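Long-range contact in short chain dehydrogenase (A0QTM2 homolog) (Mycobacterium thermoresistibile, PDB 3SC4), which probably catalyses an NAD(P)-dependent oxidation or reduction, as short-chain dehydrogenases do: residues V88-N100 and H138-L150. Sequence-based numbering, arbitrary orientation.
Sequences VEQFGGIDICVNN and HMKGRDNPHILTL
Asp95 and Arg142 meet in a side-on salt bridge at the start of the paired strands, their side chains crossing at about a right angle. Arg142 NH1 donates almost straight to Asp95 OD2 (2.8 Å) on its syn side, though somewhat out of the carboxylate plane, the oxygen lying close to the guanidinium plane. Arg142 NE reaches Asp95 OD1 at 2.9 Å from above the carboxylate, in a less straight hydrogen bond. The carboxylate and guanidinium planes stand 46° apart. Two successive turns along the arginine chain, at CB-CG (chi2 -73°) and CG-CD (chi3 -67°), lay its guanidinium over Gly93, whose backbone lies against one face. Asp95 OD2 also accepts from the backbone N of Thr11, so the carboxylate ties strand 11-15 to this corner. His138 presents one ring face to Val88 at the end of helix 77-91: CG2 sits 3.5 Å from the ring centroid in a CH-pi contact, and His138 O accepts from Ile94 N. Beyond the salt bridge, strands 96-99 and 146-149 run side by side, two central parallel strands of the Rossmann fold, with helix 114-135 in the crossover between them. His146 N bonds to Asp95 O, Cys97 N to His146 O, and the alternation continues to Leu150 N on Asn99 O. On the face carrying Cys97 and Asn99, packed by helix 114-135, Met139 CE comes within 4.1 Å of Cys97 CB, its chain bent at chi3. Farther along that face Asn99 ND2 donates to Thr149 OG1 (3.1 Å), which lies near the amide plane, and the same nitrogen bonds to Ser132 OG. Ile147 CG2 packs 3.7 Å from Asn99 ND2. On the opposite face, which carries Val98, its CG1 lies 4.2 Å from Leu150 CD1, while Leu150 CD2 rests against Asn100 CB.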
# COMPACT_ATOMS: atom_id res chain seq x y z
N VAL B 88 14.22 8.18 23.71
CA VAL B 88 14.09 7.38 24.92
C VAL B 88 15.14 7.74 25.98
O VAL B 88 14.78 7.89 27.13
CB VAL B 88 14.13 5.88 24.60
CG1 VAL B 88 14.31 5.00 25.88
CG2 VAL B 88 12.86 5.48 23.84
N GLU B 89 16.41 7.90 25.58
CA GLU B 89 17.50 8.27 26.52
C GLU B 89 17.27 9.65 27.15
O GLU B 89 17.67 9.89 28.28
CB GLU B 89 18.88 8.26 25.83
N GLN B 90 16.63 10.53 26.41
CA GLN B 90 16.39 11.90 26.85
C GLN B 90 15.10 12.00 27.68
O GLN B 90 15.10 12.67 28.71
CB GLN B 90 16.30 12.80 25.61
CG GLN B 90 16.10 14.28 25.85
CD GLN B 90 17.34 14.96 26.40
OE1 GLN B 90 18.44 14.80 25.87
NE2 GLN B 90 17.16 15.73 27.47
N PHE B 91 14.02 11.34 27.25
CA PHE B 91 12.69 11.52 27.89
C PHE B 91 12.14 10.29 28.61
O PHE B 91 11.16 10.41 29.35
CB PHE B 91 11.65 11.99 26.86
CG PHE B 91 11.91 13.36 26.32
CD1 PHE B 91 12.05 14.44 27.17
CD2 PHE B 91 12.02 13.56 24.96
CE1 PHE B 91 12.28 15.69 26.67
CE2 PHE B 91 12.24 14.82 24.44
CZ PHE B 91 12.39 15.88 25.30
N GLY B 92 12.72 9.13 28.36
CA GLY B 92 12.42 7.95 29.17
C GLY B 92 11.30 7.04 28.69
O GLY B 92 10.99 6.06 29.38
N GLY B 93 10.72 7.31 27.51
CA GLY B 93 9.57 6.51 27.07
C GLY B 93 8.68 7.28 26.11
O GLY B 93 8.76 8.51 26.05
N ILE B 94 7.87 6.57 25.34
CA ILE B 94 7.10 7.21 24.29
C ILE B 94 5.61 6.96 24.47
O ILE B 94 5.15 5.83 24.45
CB ILE B 94 7.58 6.78 22.88
CG1 ILE B 94 9.02 7.25 22.67
CG2 ILE B 94 6.65 7.37 21.76
CD1 ILE B 94 9.69 6.67 21.45
N ASP B 95 4.87 8.05 24.61
CA ASP B 95 3.44 7.98 24.78
C ASP B 95 2.69 8.09 23.47
O ASP B 95 1.66 7.45 23.30
CB ASP B 95 2.99 9.12 25.70
CG ASP B 95 3.44 8.90 27.12
OD1 ASP B 95 2.94 7.92 27.72
OD2 ASP B 95 4.28 9.70 27.63
N ILE B 96 3.22 8.94 22.58
CA ILE B 96 2.56 9.31 21.36
C ILE B 96 3.54 9.24 20.17
O ILE B 96 4.65 9.76 20.23
CB ILE B 96 2.00 10.73 21.47
CG1 ILE B 96 1.07 10.83 22.66
CG2 ILE B 96 1.27 11.15 20.14
CD1 ILE B 96 0.75 12.24 23.03
N CYS B 97 3.13 8.53 19.12
CA CYS B 97 3.85 8.46 17.87
C CYS B 97 2.95 9.04 16.79
O CYS B 97 1.87 8.51 16.55
CB CYS B 97 4.16 7.01 17.54
SG CYS B 97 4.97 6.80 15.94
N VAL B 98 3.35 10.15 16.19
CA VAL B 98 2.59 10.74 15.10
C VAL B 98 3.36 10.57 13.81
O VAL B 98 4.45 11.07 13.68
CB VAL B 98 2.30 12.22 15.31
CG1 VAL B 98 1.68 12.80 14.06
CG2 VAL B 98 1.40 12.42 16.51
N ASN B 99 2.78 9.87 12.85
CA ASN B 99 3.35 9.71 11.52
C ASN B 99 2.79 10.78 10.61
O ASN B 99 1.68 10.64 10.07
CB ASN B 99 3.05 8.32 10.95
CG ASN B 99 3.69 7.22 11.76
OD1 ASN B 99 4.90 7.16 11.87
ND2 ASN B 99 2.88 6.36 12.34
N ASN B 100 3.56 11.86 10.46
CA ASN B 100 3.17 13.01 9.64
C ASN B 100 4.05 13.24 8.41
O ASN B 100 3.61 13.86 7.48
CB ASN B 100 3.11 14.27 10.53
CG ASN B 100 3.10 15.59 9.71
OD1 ASN B 100 2.15 15.87 8.97
ND2 ASN B 100 4.18 16.39 9.85
N HIS B 138 8.78 1.03 23.17
CA HIS B 138 8.93 2.06 24.17
C HIS B 138 7.58 2.65 24.58
O HIS B 138 7.53 3.54 25.43
CB HIS B 138 9.88 3.13 23.67
CG HIS B 138 11.20 2.58 23.24
ND1 HIS B 138 12.16 2.15 24.14
CD2 HIS B 138 11.72 2.36 22.00
CE1 HIS B 138 13.21 1.70 23.47
NE2 HIS B 138 12.97 1.83 22.18
N MET B 139 6.49 2.13 24.00
CA MET B 139 5.15 2.60 24.31
C MET B 139 4.34 1.62 25.14
O MET B 139 3.38 2.00 25.78
CB MET B 139 4.38 2.89 23.00
CG MET B 139 5.07 3.84 22.03
SD MET B 139 4.13 4.02 20.50
CE MET B 139 2.86 5.21 20.96
N LYS B 140 4.72 0.36 25.13
CA LYS B 140 4.00 -0.69 25.84
C LYS B 140 3.71 -0.42 27.33
O LYS B 140 2.62 -0.72 27.84
CB LYS B 140 4.74 -2.03 25.69
CG LYS B 140 4.49 -2.67 24.33
CD LYS B 140 5.07 -4.06 24.23
CE LYS B 140 4.80 -4.67 22.86
NZ LYS B 140 5.70 -5.84 22.58
N GLY B 141 4.67 0.14 28.04
CA GLY B 141 4.40 0.35 29.48
C GLY B 141 3.38 1.44 29.85
O GLY B 141 2.93 1.51 30.99
N ARG B 142 3.02 2.29 28.89
CA ARG B 142 2.59 3.65 29.23
C ARG B 142 1.12 3.72 29.58
O ARG B 142 0.39 2.74 29.39
CB ARG B 142 2.92 4.61 28.09
CG ARG B 142 4.34 4.43 27.49
CD ARG B 142 5.42 4.93 28.40
NE ARG B 142 5.32 6.38 28.53
CZ ARG B 142 6.00 7.09 29.42
NH1 ARG B 142 5.85 8.40 29.49
NH2 ARG B 142 6.85 6.48 30.26
N ASP B 143 0.68 4.88 30.07
CA ASP B 143 -0.66 5.04 30.61
C ASP B 143 -1.73 4.91 29.53
O ASP B 143 -2.72 4.19 29.72
CB ASP B 143 -0.84 6.36 31.39
CG ASP B 143 -0.24 6.30 32.81
OD1 ASP B 143 -0.09 7.37 33.44
OD2 ASP B 143 0.10 5.19 33.31
N ASN B 144 -1.52 5.56 28.41
CA ASN B 144 -2.54 5.64 27.39
C ASN B 144 -1.93 5.86 25.97
O ASN B 144 -2.21 6.84 25.32
CB ASN B 144 -3.47 6.79 27.80
CG ASN B 144 -4.65 6.93 26.90
OD1 ASN B 144 -5.34 5.94 26.60
ND2 ASN B 144 -4.92 8.17 26.43
N PRO B 145 -1.10 4.92 25.50
CA PRO B 145 -0.29 5.16 24.30
C PRO B 145 -1.06 5.18 22.97
O PRO B 145 -1.96 4.36 22.77
CB PRO B 145 0.69 3.98 24.30
CG PRO B 145 -0.02 2.92 25.10
CD PRO B 145 -0.80 3.63 26.13
N HIS B 146 -0.68 6.10 22.08
CA HIS B 146 -1.38 6.31 20.83
C HIS B 146 -0.42 6.41 19.67
O HIS B 146 0.52 7.19 19.71
CB HIS B 146 -2.15 7.65 20.87
CG HIS B 146 -3.56 7.50 21.30
ND1 HIS B 146 -4.59 7.35 20.41
CD2 HIS B 146 -4.11 7.44 22.54
CE1 HIS B 146 -5.73 7.22 21.08
NE2 HIS B 146 -5.46 7.28 22.37
N ILE B 147 -0.70 5.66 18.60
CA ILE B 147 -0.09 5.96 17.32
C ILE B 147 -1.13 6.66 16.47
O ILE B 147 -2.25 6.20 16.38
CB ILE B 147 0.39 4.73 16.61
CG1 ILE B 147 1.32 3.92 17.53
CG2 ILE B 147 1.07 5.17 15.32
CD1 ILE B 147 1.84 2.56 16.96
N LEU B 148 -0.76 7.76 15.83
CA LEU B 148 -1.70 8.52 15.01
C LEU B 148 -1.02 8.84 13.69
O LEU B 148 0.09 9.40 13.68
CB LEU B 148 -2.09 9.82 15.70
CG LEU B 148 -3.22 10.61 15.05
CD1 LEU B 148 -4.53 9.87 15.15
CD2 LEU B 148 -3.34 11.97 15.72
N THR B 149 -1.70 8.50 12.60
CA THR B 149 -1.10 8.51 11.28
C THR B 149 -1.95 9.40 10.42
O THR B 149 -3.16 9.32 10.43
CB THR B 149 -0.99 7.06 10.73
OG1 THR B 149 -0.11 6.32 11.58
CG2 THR B 149 -0.43 7.04 9.34
N LEU B 150 -1.30 10.29 9.71
CA LEU B 150 -1.97 11.38 9.02
C LEU B 150 -2.22 10.94 7.58
O LEU B 150 -1.41 11.20 6.67
CB LEU B 150 -1.14 12.67 9.14
CG LEU B 150 -1.43 13.49 10.42
CD1 LEU B 150 -1.76 12.66 11.68
CD2 LEU B 150 -0.36 14.51 10.72